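Local coordinates for protein aminotransferase AspB (PDB 3EZS) that probably transfers amino groups between substrates with the help of pyridoxal 5'-phosphate, at residues S132-L137 with L340-I345; K231-P236 with E273-D278; S207-C212 with K221-I226; E330-L335 with L365-T370. All blocks are in the same frame, centred on the assembly; numbering follows the deposited sequence.

Interaction 1 (S132-L137 with L340-I345); sequences SLLMPL and LGRNRI
A type I' beta turn from Arg342 to Ile345 leans against strand 132-136, Leu134 meeting Arg342 at one end and Pro136 meeting Ile345 at the other. The CA atoms are 8.3 Å apart at Leu134 and Arg342 and 7.3 Å at Pro136 and Ile345, and no hydrogen bond bridges the segments. They meet mainly through side chains. The CD1 methyl of Leu134 comes obliquely onto the aliphatic root of the arginine, 3.6 Å from CB of Arg342, and the same methyl lies 3.9 Å from OD1 of Asn343. Further along, CB of the Pro136 ring is 4.4 Å from CD1 of Ile345, a loose apolar contact, while CG2 of Ile345 lies 4.3 Å from the backbone O of Leu137.

The strand is one of the two outermost strands of the seven-stranded mixed sheet counted within this chain. Its backbone pairs with strand 110-115, and the turn is tied to strand 110-115 as well, Arg342 O accepting a hydrogen bond from Asn115 ND2. Asn343 and Arg344 both adopt positive phi, as the two central residues of a type I' turn do, and Ile345 N closes it on Arg342 O at 3.1 Å.

The arginine chain bends at chi2 (-68°), which leaves its root against Leu134 but carries the guanidinium away. There NH1 bonds to Gly341 O at 2.8 Å; the oxygen lies in the guanidinium plane, yet the donor stands above the carbonyl plane. NH1 also bonds to OE1 of Gln119, and NH2 forms a salt bridge with Glu122.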
loop_
_atom_site.group_PDB
_atom_site.type_symbol
_atom_site.label_atom_id
_atom_site.label_comp_id
_atom_site.label_asym_id
_atom_site.label_seq_id
_atom_site.Cartn_x
_atom_site.Cartn_y
_atom_site.Cartn_z
ATOM N N SER A 132 -3.733 -14.393 19.886
ATOM C CA SER A 132 -2.555 -15.017 19.296
ATOM C C SER A 132 -2.208 -16.292 20.064
ATOM O O SER A 132 -2.171 -16.276 21.279
ATOM C CB SER A 132 -1.352 -14.065 19.343
ATOM O OG SER A 132 -1.512 -12.954 18.486
ATOM N N LEU A 133 -1.979 -17.385 19.342
ATOM C CA LEU A 133 -1.522 -18.647 19.910
ATOM C C LEU A 133 -0.115 -18.815 19.387
ATOM O O LEU A 133 0.087 -19.028 18.192
ATOM C CB LEU A 133 -2.396 -19.810 19.445
ATOM C CG LEU A 133 -3.753 -19.997 20.092
ATOM C CD1 LEU A 133 -4.513 -21.123 19.386
ATOM C CD2 LEU A 133 -3.604 -20.300 21.584
ATOM N N LEU A 134 0.867 -18.703 20.275
ATOM C CA LEU A 134 2.272 -18.728 19.883
ATOM C C LEU A 134 2.837 -20.143 19.925
ATOM O O LEU A 134 2.685 -20.838 20.922
ATOM C CB LEU A 134 3.080 -17.790 20.767
ATOM C CG LEU A 134 2.744 -16.294 20.716
ATOM C CD1 LEU A 134 3.696 -15.516 21.629
ATOM C CD2 LEU A 134 2.820 -15.732 19.315
HETATM N N MSE A 135 3.457 -20.572 18.826
HETATM C CA MSE A 135 4.014 -21.918 18.728
HETATM C C MSE A 135 5.502 -21.798 18.908
HETATM O O MSE A 135 6.203 -21.472 17.941
HETATM C CB MSE A 135 3.679 -22.533 17.358
HETATM C CG MSE A 135 2.195 -22.810 17.171
HETATM SE SE MSE A 135 1.699 -23.459 15.393
HETATM C CE MSE A 135 2.359 -22.019 14.258
ATOM N N PRO A 136 6.014 -22.100 20.128
ATOM C CA PRO A 136 7.444 -21.875 20.289
ATOM C C PRO A 136 8.322 -22.786 19.424
ATOM O O PRO A 136 7.954 -23.934 19.159
ATOM C CB PRO A 136 7.696 -22.133 21.779
ATOM C CG PRO A 136 6.326 -22.307 22.410
ATOM C CD PRO A 136 5.412 -22.707 21.330
ATOM N N LEU A 137 9.446 -22.227 18.968
ATOM C CA LEU A 137 10.460 -22.947 18.216
ATOM C C LEU A 137 11.700 -22.993 19.117
ATOM O O LEU A 137 12.373 -21.973 19.311
ATOM C CB LEU A 137 10.800 -22.216 16.924
ATOM C CG LEU A 137 9.670 -21.886 15.959
ATOM C CD1 LEU A 137 10.239 -21.033 14.791
ATOM C CD2 LEU A 137 8.982 -23.152 15.472
ATOM N N LEU A 340 12.865 -10.738 19.071
ATOM C CA LEU A 340 12.007 -11.279 18.029
ATOM C C LEU A 340 10.917 -12.193 18.577
ATOM O O LEU A 340 10.116 -12.713 17.804
ATOM C CB LEU A 340 12.840 -12.057 17.000
ATOM C CG LEU A 340 13.754 -11.253 16.093
ATOM C CD1 LEU A 340 14.530 -12.182 15.174
ATOM C CD2 LEU A 340 12.948 -10.253 15.287
ATOM N N GLY A 341 10.860 -12.379 19.897
ATOM C CA GLY A 341 9.908 -13.293 20.491
ATOM C C GLY A 341 9.163 -12.754 21.677
ATOM O O GLY A 341 9.306 -11.600 22.041
ATOM N N ARG A 342 8.346 -13.625 22.250
ATOM C CA ARG A 342 7.558 -13.359 23.453
ATOM C C ARG A 342 7.825 -14.485 24.454
ATOM O O ARG A 342 8.377 -15.530 24.090
ATOM C CB ARG A 342 6.065 -13.305 23.107
ATOM C CG ARG A 342 5.642 -12.192 22.138
ATOM C CD ARG A 342 5.784 -10.830 22.779
ATOM N NE ARG A 342 5.534 -9.703 21.870
ATOM C CZ ARG A 342 6.400 -9.236 20.959
ATOM N NH1 ARG A 342 7.594 -9.781 20.784
ATOM N NH2 ARG A 342 6.069 -8.204 20.199
ATOM N N ASN A 343 7.426 -14.249 25.703
ATOM C CA ASN A 343 7.565 -15.191 26.812
ATOM C C ASN A 343 8.979 -15.670 27.003
ATOM O O ASN A 343 9.184 -16.827 27.334
ATOM C CB ASN A 343 6.618 -16.394 26.658
ATOM C CG ASN A 343 5.191 -15.979 26.370
ATOM O OD1 ASN A 343 4.622 -16.345 25.338
ATOM N ND2 ASN A 343 4.635 -15.164 27.235
ATOM N N ARG A 344 9.938 -14.766 26.794
ATOM C CA ARG A 344 11.379 -15.017 26.953
ATOM C C ARG A 344 12.008 -16.022 25.952
ATOM O O ARG A 344 13.155 -16.434 26.114
ATOM C CB ARG A 344 11.736 -15.370 28.410
ATOM C CG ARG A 344 11.478 -14.240 29.436
ATOM N N ILE A 345 11.281 -16.392 24.904
ATOM C CA ILE A 345 11.844 -17.275 23.883
ATOM C C ILE A 345 12.906 -16.442 23.151
ATOM O O ILE A 345 12.679 -15.261 22.855
ATOM C CB ILE A 345 10.756 -17.775 22.895
ATOM C CG1 ILE A 345 9.681 -18.578 23.638
ATOM C CG2 ILE A 345 11.366 -18.589 21.777
ATOM C CD1 ILE A 345 10.208 -19.786 24.460
#

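Interaction 2 (K231-P236 with E273-D278); sequences KRSSAP and EAAWLD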
loop_
_atom_site.group_PDB
_atom_site.type_symbol
_atom_site.label_atom_id
_atom_site.label_comp_id
_atom_site.label_asym_id
_atom_site.label_seq_id
_atom_site.Cartn_x
_atom_site.Cartn_y
_atom_site.Cartn_z
ATOM N N LYS A 231 14.511 -10.409 -1.670
ATOM C CA LYS A 231 15.769 -11.115 -1.333
ATOM C C LYS A 231 16.331 -11.856 -2.519
ATOM O O LYS A 231 17.538 -11.808 -2.790
ATOM C CB LYS A 231 15.558 -12.034 -0.127
ATOM C CG LYS A 231 15.412 -11.216 1.160
ATOM C CD LYS A 231 14.615 -11.949 2.198
ATOM C CE LYS A 231 14.473 -11.115 3.470
ATOM N NZ LYS A 231 14.050 -9.708 3.238
ATOM N N ARG A 232 15.433 -12.499 -3.247
ATOM C CA ARG A 232 15.772 -13.245 -4.447
ATOM C C ARG A 232 16.580 -12.443 -5.460
ATOM O O ARG A 232 17.545 -12.969 -6.033
ATOM C CB ARG A 232 14.464 -13.696 -5.125
ATOM C CG ARG A 232 14.630 -14.434 -6.407
ATOM C CD ARG A 232 13.293 -14.804 -7.029
ATOM N NE ARG A 232 13.516 -15.674 -8.183
ATOM C CZ ARG A 232 13.635 -15.277 -9.455
ATOM N NH1 ARG A 232 13.503 -14.006 -9.822
ATOM N NH2 ARG A 232 13.873 -16.186 -10.379
ATOM N N SER A 233 16.181 -11.188 -5.697
ATOM C CA SER A 233 16.797 -10.387 -6.759
ATOM C C SER A 233 17.520 -9.133 -6.307
ATOM O O SER A 233 17.863 -8.304 -7.135
ATOM C CB SER A 233 15.710 -10.003 -7.764
ATOM O OG SER A 233 14.958 -11.143 -8.179
ATOM N N SER A 234 17.794 -9.001 -5.015
ATOM C CA SER A 234 18.430 -7.781 -4.463
ATOM C C SER A 234 17.778 -6.509 -5.032
ATOM O O SER A 234 18.467 -5.557 -5.463
ATOM C CB SER A 234 19.936 -7.766 -4.718
ATOM O OG SER A 234 20.577 -8.889 -4.141
ATOM N N ALA A 235 16.447 -6.525 -5.023
ATOM C CA ALA A 235 15.624 -5.444 -5.540
ATOM C C ALA A 235 14.433 -5.161 -4.627
ATOM O O ALA A 235 13.301 -5.183 -5.113
ATOM C CB ALA A 235 15.114 -5.811 -6.947
ATOM N N PRO A 236 14.670 -4.895 -3.318
ATOM C CA PRO A 236 13.574 -4.584 -2.393
ATOM C C PRO A 236 12.809 -3.329 -2.790
ATOM O O PRO A 236 11.625 -3.249 -2.518
ATOM C CB PRO A 236 14.285 -4.370 -1.048
ATOM C CG PRO A 236 15.671 -3.982 -1.414
ATOM C CD PRO A 236 15.969 -4.836 -2.619
ATOM N N GLU A 273 8.761 -7.578 -13.709
ATOM C CA GLU A 273 8.507 -8.660 -14.667
ATOM C C GLU A 273 9.816 -9.236 -15.218
ATOM O O GLU A 273 9.957 -10.448 -15.336
ATOM C CB GLU A 273 7.653 -8.140 -15.814
ATOM C CG GLU A 273 7.281 -9.192 -16.843
ATOM C CD GLU A 273 6.661 -8.591 -18.085
ATOM O OE1 GLU A 273 6.159 -7.455 -18.011
ATOM O OE2 GLU A 273 6.671 -9.263 -19.138
ATOM N N ALA A 274 10.759 -8.360 -15.570
ATOM C CA ALA A 274 12.051 -8.803 -16.074
ATOM C C ALA A 274 12.747 -9.658 -15.008
ATOM O O ALA A 274 13.317 -10.692 -15.331
ATOM C CB ALA A 274 12.915 -7.598 -16.494
ATOM N N ALA A 275 12.659 -9.247 -13.739
ATOM C CA ALA A 275 13.251 -9.994 -12.615
ATOM C C ALA A 275 12.633 -11.377 -12.458
ATOM O O ALA A 275 13.354 -12.371 -12.350
ATOM C CB ALA A 275 13.134 -9.193 -11.277
ATOM N N TRP A 276 11.302 -11.454 -12.482
ATOM C CA TRP A 276 10.626 -12.748 -12.295
ATOM C C TRP A 276 10.842 -13.725 -13.444
ATOM O O TRP A 276 10.751 -14.916 -13.232
ATOM C CB TRP A 276 9.121 -12.587 -12.048
ATOM C CG TRP A 276 8.712 -12.033 -10.686
ATOM C CD1 TRP A 276 8.166 -10.814 -10.433
ATOM C CD2 TRP A 276 8.802 -12.703 -9.409
ATOM N NE1 TRP A 276 7.907 -10.680 -9.085
ATOM C CE2 TRP A 276 8.299 -11.816 -8.435
ATOM C CE3 TRP A 276 9.283 -13.954 -8.996
ATOM C CZ2 TRP A 276 8.226 -12.151 -7.070
ATOM C CZ3 TRP A 276 9.228 -14.278 -7.621
ATOM C CH2 TRP A 276 8.678 -13.383 -6.692
ATOM N N LEU A 277 11.072 -13.215 -14.653
ATOM C CA LEU A 277 11.309 -14.046 -15.825
ATOM C C LEU A 277 12.697 -14.721 -15.846
ATOM O O LEU A 277 12.886 -15.719 -16.538
ATOM C CB LEU A 277 11.181 -13.204 -17.099
ATOM C CG LEU A 277 9.833 -12.693 -17.602
ATOM C CD1 LEU A 277 9.986 -11.496 -18.575
ATOM C CD2 LEU A 277 9.027 -13.831 -18.256
ATOM N N ASP A 278 13.656 -14.165 -15.105
ATOM C CA ASP A 278 15.037 -14.652 -15.125
ATOM C C ASP A 278 15.454 -15.369 -13.847
ATOM O O ASP A 278 15.129 -14.911 -12.728
ATOM C CB ASP A 278 15.975 -13.468 -15.315
ATOM C CG ASP A 278 17.422 -13.877 -15.307
ATOM O OD1 ASP A 278 17.834 -14.589 -16.236
ATOM O OD2 ASP A 278 18.146 -13.481 -14.379
#
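Arg232 and the carboxy-terminal end of helix 266-277 are joined chiefly by two hydrogen bonds. The side chain runs extended from CG to NE, with CG anti to the backbone N (chi1 178°), and delivers its guanidinium to backbone oxygens where the helix ends. NH1 donates to Ala275 O at 3.0 Å with an angle of 151° at the hydrogen; this oxygen lies in the guanidinium plane, although the donor stands above the carbonyl plane. NH2 donates to Asp278 O, also at 3.0 Å; here the oxygen is tilted 22° from the guanidinium plane. A positive group beside Ala275 O, at the carbonyl end of a helix, would be expected to be electrostatically favourable.

Two carboxylates add salt bridges: NE with Glu198, and NH2, as a second partner, with Asp279.

Packing is the third component. CE3 of Trp276 lies over one face of the guanidinium, the planes 15° apart, while CD of Arg232 approaches CZ3 of Trp276 obliquely at 4.1 Å. OG of Ser233 is 4.1 Å from CB of Ala275; the Ser233 hydroxyl bonds to NE2 of His281, whose ND1 meets OD2 of Asp278.

Lys231, just before Arg232, is probably the cofactor lysine of this family, which would put the loop at the active site; its NZ bonds to Tyr55 OH of the second subunit. The buried contact joins the loop between strands 223-228 and 241-245 to helix 266-277. Helix 62-76 packs on Trp276 and Arg232, helix 39-46 on Ala275 and Asp278, and helix 280-299 supplies His281 and Ala282 beside the arginine.

Interaction 3 (S207-C212 with K221-I226); sequences SLLEAC and KNVLVI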
loop_
_atom_site.group_PDB
_atom_site.type_symbol
_atom_site.label_atom_id
_atom_site.label_comp_id
_atom_site.label_asym_id
_atom_site.label_seq_id
_atom_site.Cartn_x
_atom_site.Cartn_y
_atom_site.Cartn_z
ATOM N N SER A 207 7.483 -25.857 -1.381
ATOM C CA SER A 207 6.358 -24.948 -1.134
ATOM C C SER A 207 5.223 -25.739 -0.496
ATOM O O SER A 207 5.067 -26.921 -0.740
ATOM C CB SER A 207 5.831 -24.338 -2.421
ATOM O OG SER A 207 4.657 -23.584 -2.183
ATOM N N LEU A 208 4.429 -25.063 0.317
ATOM C CA LEU A 208 3.237 -25.650 0.923
ATOM C C LEU A 208 2.209 -26.078 -0.154
ATOM O O LEU A 208 1.374 -26.965 0.090
ATOM C CB LEU A 208 2.627 -24.633 1.928
ATOM C CG LEU A 208 1.327 -24.940 2.677
ATOM C CD1 LEU A 208 1.417 -26.254 3.494
ATOM C CD2 LEU A 208 0.924 -23.756 3.583
ATOM N N LEU A 209 2.236 -25.442 -1.331
ATOM C CA LEU A 209 1.317 -25.848 -2.421
ATOM C C LEU A 209 1.723 -27.199 -3.024
ATOM O O LEU A 209 0.871 -27.923 -3.597
ATOM C CB LEU A 209 1.156 -24.767 -3.503
ATOM C CG LEU A 209 0.623 -23.384 -3.084
ATOM C CD1 LEU A 209 0.170 -22.578 -4.316
ATOM C CD2 LEU A 209 -0.531 -23.493 -2.092
ATOM N N GLU A 210 2.995 -27.567 -2.890
ATOM C CA GLU A 210 3.433 -28.908 -3.329
ATOM C C GLU A 210 2.823 -29.983 -2.411
ATOM O O GLU A 210 2.479 -31.078 -2.854
ATOM C CB GLU A 210 4.950 -29.045 -3.292
ATOM C CG GLU A 210 5.712 -28.107 -4.200
ATOM C CD GLU A 210 7.230 -28.363 -4.122
ATOM O OE1 GLU A 210 7.636 -29.485 -4.426
ATOM O OE2 GLU A 210 8.011 -27.447 -3.774
ATOM N N ALA A 211 2.721 -29.665 -1.124
ATOM C CA ALA A 211 2.111 -30.564 -0.150
ATOM C C ALA A 211 0.639 -30.770 -0.499
ATOM O O ALA A 211 0.088 -31.865 -0.362
ATOM C CB ALA A 211 2.273 -29.983 1.282
ATOM N N CYS A 212 0.012 -29.692 -0.952
ATOM C CA CYS A 212 -1.369 -29.715 -1.364
ATOM C C CYS A 212 -1.608 -30.705 -2.489
ATOM O O CYS A 212 -2.577 -31.456 -2.452
ATOM C CB CYS A 212 -1.824 -28.312 -1.786
ATOM S SG CYS A 212 -2.214 -27.198 -0.412
ATOM N N LYS A 221 -7.608 -25.552 -1.428
ATOM C CA LYS A 221 -8.637 -25.145 -0.470
ATOM C C LYS A 221 -8.018 -24.859 0.900
ATOM O O LYS A 221 -7.224 -25.676 1.402
ATOM C CB LYS A 221 -9.689 -26.245 -0.312
ATOM C CG LYS A 221 -10.784 -25.937 0.711
ATOM C CD LYS A 221 -11.886 -27.000 0.687
ATOM C CE LYS A 221 -13.047 -26.685 1.650
ATOM N NZ LYS A 221 -12.694 -26.834 3.097
ATOM N N ASN A 222 -8.387 -23.703 1.473
ATOM C CA ASN A 222 -7.911 -23.217 2.769
ATOM C C ASN A 222 -6.403 -22.877 2.848
ATOM O O ASN A 222 -5.909 -22.528 3.930
ATOM C CB ASN A 222 -8.244 -24.217 3.892
ATOM C CG ASN A 222 -9.714 -24.240 4.253
ATOM O OD1 ASN A 222 -10.564 -23.796 3.491
ATOM N ND2 ASN A 222 -10.011 -24.743 5.443
ATOM N N VAL A 223 -5.692 -22.941 1.727
ATOM C CA VAL A 223 -4.227 -22.797 1.749
ATOM C C VAL A 223 -3.705 -21.726 0.788
ATOM O O VAL A 223 -4.162 -21.612 -0.365
ATOM C CB VAL A 223 -3.561 -24.161 1.457
ATOM C CG1 VAL A 223 -2.029 -24.055 1.432
ATOM C CG2 VAL A 223 -4.021 -25.219 2.489
ATOM N N LEU A 224 -2.729 -20.962 1.286
ATOM C CA LEU A 224 -2.112 -19.850 0.573
ATOM C C LEU A 224 -0.624 -19.726 0.935
ATOM O O LEU A 224 -0.208 -20.086 2.026
ATOM C CB LEU A 224 -2.824 -18.536 0.935
ATOM C CG LEU A 224 -4.321 -18.436 0.582
ATOM C CD1 LEU A 224 -5.057 -17.681 1.625
ATOM C CD2 LEU A 224 -4.574 -17.882 -0.811
ATOM N N VAL A 225 0.164 -19.241 -0.014
ATOM C CA VAL A 225 1.596 -19.038 0.158
ATOM C C VAL A 225 1.863 -17.606 -0.280
ATOM O O VAL A 225 1.230 -17.110 -1.201
ATOM C CB VAL A 225 2.456 -20.050 -0.668
ATOM C CG1 VAL A 225 2.254 -21.515 -0.187
ATOM C CG2 VAL A 225 2.168 -19.933 -2.162
ATOM N N ILE A 226 2.794 -16.949 0.388
ATOM C CA ILE A 226 3.131 -15.553 0.134
ATOM C C ILE A 226 4.603 -15.464 -0.289
ATOM O O ILE A 226 5.474 -15.980 0.390
ATOM C CB ILE A 226 2.838 -14.697 1.399
ATOM C CG1 ILE A 226 1.329 -14.655 1.644
ATOM C CG2 ILE A 226 3.417 -13.261 1.256
ATOM C CD1 ILE A 226 0.887 -13.853 2.876
#
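Leu208 brings its CD2 methyl 4.1 Å from Leu224 O, a peptide oxygen in a mostly apolar contact. Another flat group, the carboxylate of Glu210, works within its own segment: Ser207 N reaches its OE2 at 2.9 Å from above the carboxylate plane, 40° out of it. With Leu209 N bonded to Ser207 OG at 3.2 Å, this completes a capping box at the start of helix 208-214.

Across the interface, CG1 of Val223 is gripped by three side chains. SG of Cys212 lies 3.6 Å from that methyl and CD2 of Leu208 3.7 Å from it, with CD2 of Leu209 also touching. The methyl stands anti to the backbone N (chi1 178°), which directs it between these residues. Two residues further along the strand, CG1 of Val225 sits 3.8 Å from CB of Leu208 and equally far from CG of Leu209, and it also touches Ser207 OG at 3.7 Å.

The axes of segments 208-212 and 223-226 approach to 8.7 Å, their directions 154° apart, closer to antiparallel than to parallel. This is the helix-to-second-strand packing of a beta-alpha-beta unit linking the parallel neighbours 189-193 and 223-228.

With every touching residue buried and no hydrogen bond crossing, cohesion here is dispersive and hydrophobic; the helix's polar start is served by the capping box and by Glu194, which bonds to Ser207 OG and Leu208 N.

Interaction 4 (E330-L335 with L365-T370); sequences EGIITL and LEIIET
Ile367 is the first residue of segment 365-370 to press on segment 330-335, and it does so with its CG2 branch. That methyl stands anti to the backbone N, beside the carbonyl carbon, while CG1 occupies the position beside N (chi1 -70°). It lies 3.5 Å from CG of Glu330 and 3.6 Å from CD of the same residue, so the methyl rests against CG and the carboxylate end of a chain bent at chi2 (-60°). The carboxylate, still beside this methyl, bonds through OE2 to the hydroxyl of Tyr371, one turn further along the helix; OE1 has a long, weak ion pair with Lys23. The other neighbour of Ile367 CG2 is Ile332, whose CD1 is 4.0 Å away.

Ile368 follows with its longer branch: its CD1 reaches CG2 of Ile332 at 4.1 Å and, more loosely, CG2 of Thr334 at 4.4 Å. Ile332 thus uses its two branches separately, CD1 against Ile367 and CG2 against Ile368.

Between Glu330 and Ile332 the chain leaves helix 319-330 at Gly331, which has positive phi (71°), and then runs extended toward strand 335-336. The last helix, 358-372, therefore packs mainly through isoleucines, with Glu330 and Thr334 at the margins, on the passage from helix 319-330 into a three-stranded antiparallel sheet, an arrangement in keeping with the small carboxy-terminal domain of fold type I aminotransferases.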
loop_
_atom_site.group_PDB
_atom_site.type_symbol
_atom_site.label_atom_id
_atom_site.label_comp_id
_atom_site.label_asym_id
_atom_site.label_seq_id
_atom_site.Cartn_x
_atom_site.Cartn_y
_atom_site.Cartn_z
ATOM N N GLU A 330 34.412 -5.543 19.806
ATOM C CA GLU A 330 34.713 -5.760 18.399
ATOM C C GLU A 330 33.985 -4.880 17.406
ATOM O O GLU A 330 34.331 -4.895 16.226
ATOM C CB GLU A 330 34.412 -7.222 18.045
ATOM C CG GLU A 330 35.110 -8.240 18.926
ATOM C CD GLU A 330 36.623 -8.137 18.863
ATOM O OE1 GLU A 330 37.160 -7.661 17.845
ATOM O OE2 GLU A 330 37.276 -8.530 19.847
ATOM N N GLY A 331 33.001 -4.116 17.871
ATOM C CA GLY A 331 32.162 -3.302 16.996
ATOM C C GLY A 331 31.199 -4.112 16.145
ATOM O O GLY A 331 30.528 -3.550 15.272
ATOM N N ILE A 332 31.109 -5.423 16.391
ATOM C CA ILE A 332 30.245 -6.284 15.598
ATOM C C ILE A 332 28.848 -6.257 16.185
ATOM O O ILE A 332 28.666 -6.551 17.369
ATOM C CB ILE A 332 30.779 -7.735 15.536
ATOM C CG1 ILE A 332 32.132 -7.785 14.812
ATOM C CG2 ILE A 332 29.760 -8.652 14.861
ATOM C CD1 ILE A 332 32.903 -9.074 15.015
ATOM N N ILE A 333 27.862 -5.931 15.356
ATOM C CA ILE A 333 26.464 -5.843 15.788
ATOM C C ILE A 333 25.733 -7.149 15.502
ATOM O O ILE A 333 25.757 -7.645 14.373
ATOM C CB ILE A 333 25.709 -4.701 15.040
ATOM C CG1 ILE A 333 26.325 -3.332 15.366
ATOM C CG2 ILE A 333 24.203 -4.732 15.353
ATOM C CD1 ILE A 333 25.893 -2.178 14.411
ATOM N N THR A 334 25.111 -7.707 16.540
ATOM C CA THR A 334 24.292 -8.916 16.441
ATOM C C THR A 334 22.933 -8.607 17.074
ATOM O O THR A 334 22.807 -7.656 17.843
ATOM C CB THR A 334 24.978 -10.128 17.119
ATOM O OG1 THR A 334 25.030 -9.936 18.544
ATOM C CG2 THR A 334 26.421 -10.331 16.561
ATOM N N LEU A 335 21.917 -9.402 16.745
ATOM C CA LEU A 335 20.555 -9.199 17.233
ATOM C C LEU A 335 20.159 -10.252 18.278
ATOM O O LEU A 335 20.041 -11.440 17.949
ATOM C CB LEU A 335 19.557 -9.269 16.058
ATOM C CG LEU A 335 18.055 -9.086 16.348
ATOM C CD1 LEU A 335 17.752 -7.669 16.932
ATOM C CD2 LEU A 335 17.197 -9.353 15.099
ATOM N N LEU A 365 33.146 -13.672 11.667
ATOM C CA LEU A 365 32.529 -14.907 12.161
ATOM C C LEU A 365 33.496 -15.665 13.052
ATOM O O LEU A 365 33.079 -16.253 14.047
ATOM C CB LEU A 365 32.018 -15.794 11.012
ATOM C CG LEU A 365 30.868 -15.257 10.146
ATOM C CD1 LEU A 365 30.561 -16.237 9.015
ATOM C CD2 LEU A 365 29.625 -14.999 10.974
ATOM N N GLU A 366 34.784 -15.659 12.705
ATOM C CA GLU A 366 35.801 -16.298 13.557
ATOM C C GLU A 366 35.903 -15.613 14.927
ATOM O O GLU A 366 36.023 -16.277 15.973
ATOM C CB GLU A 366 37.163 -16.296 12.866
ATOM C CG GLU A 366 37.208 -17.293 11.709
ATOM C CD GLU A 366 38.544 -17.339 10.951
ATOM O OE1 GLU A 366 39.430 -16.465 11.164
ATOM O OE2 GLU A 366 38.693 -18.282 10.134
ATOM N N ILE A 367 35.847 -14.283 14.897
ATOM C CA ILE A 367 35.912 -13.476 16.098
ATOM C C ILE A 367 34.738 -13.828 17.008
ATOM O O ILE A 367 34.917 -14.096 18.202
ATOM C CB ILE A 367 35.906 -11.977 15.748
ATOM C CG1 ILE A 367 37.229 -11.587 15.087
ATOM C CG2 ILE A 367 35.753 -11.134 16.995
ATOM C CD1 ILE A 367 37.258 -10.167 14.513
ATOM N N ILE A 368 33.545 -13.849 16.425
ATOM C CA ILE A 368 32.353 -14.214 17.162
ATOM C C ILE A 368 32.554 -15.557 17.870
ATOM O O ILE A 368 32.269 -15.672 19.064
ATOM C CB ILE A 368 31.120 -14.259 16.238
ATOM C CG1 ILE A 368 30.709 -12.835 15.839
ATOM C CG2 ILE A 368 29.910 -14.971 16.937
ATOM C CD1 ILE A 368 29.571 -12.745 14.735
ATOM N N GLU A 369 33.070 -16.555 17.142
ATOM C CA GLU A 369 33.287 -17.885 17.709
ATOM C C GLU A 369 34.249 -17.851 18.894
ATOM O O GLU A 369 33.997 -18.533 19.886
ATOM C CB GLU A 369 33.736 -18.890 16.631
ATOM C CG GLU A 369 34.003 -20.350 17.128
ATOM C CD GLU A 369 32.754 -21.099 17.629
ATOM O OE1 GLU A 369 31.660 -20.515 17.697
ATOM O OE2 GLU A 369 32.859 -22.303 17.948
ATOM N N THR A 370 35.319 -17.049 18.819
ATOM C CA THR A 370 36.254 -16.932 19.946
ATOM C C THR A 370 35.552 -16.432 21.224
ATOM O O THR A 370 35.920 -16.828 22.311
ATOM C CB THR A 370 37.473 -16.005 19.657
ATOM O OG1 THR A 370 37.021 -14.663 19.451
ATOM C CG2 THR A 370 38.293 -16.475 18.426
#

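In the fold
Interaction 1 is the surface contact of the four, its strand lying at the rim of the seven-stranded sheet; interaction 3 packs against strand 223-228 of that same sheet, but from within the core. Interactions 2 and 4 are also buried. Chemistry divides them differently: interaction 2 depends on a charged side chain and backbone oxygens, whereas 1, 3 and 4 have no hydrogen bond across their segments and rely on apolar contact. Interactions 1 and 4 meet directly, Leu340 CD1 lying 3.9 Å from Leu335 CD2, which brings a residue leading to the turn against strand 335-336 of the small sheet. Interactions 3 and 4, with centres 38 Å apart, lie on opposite sides of the chain's centre.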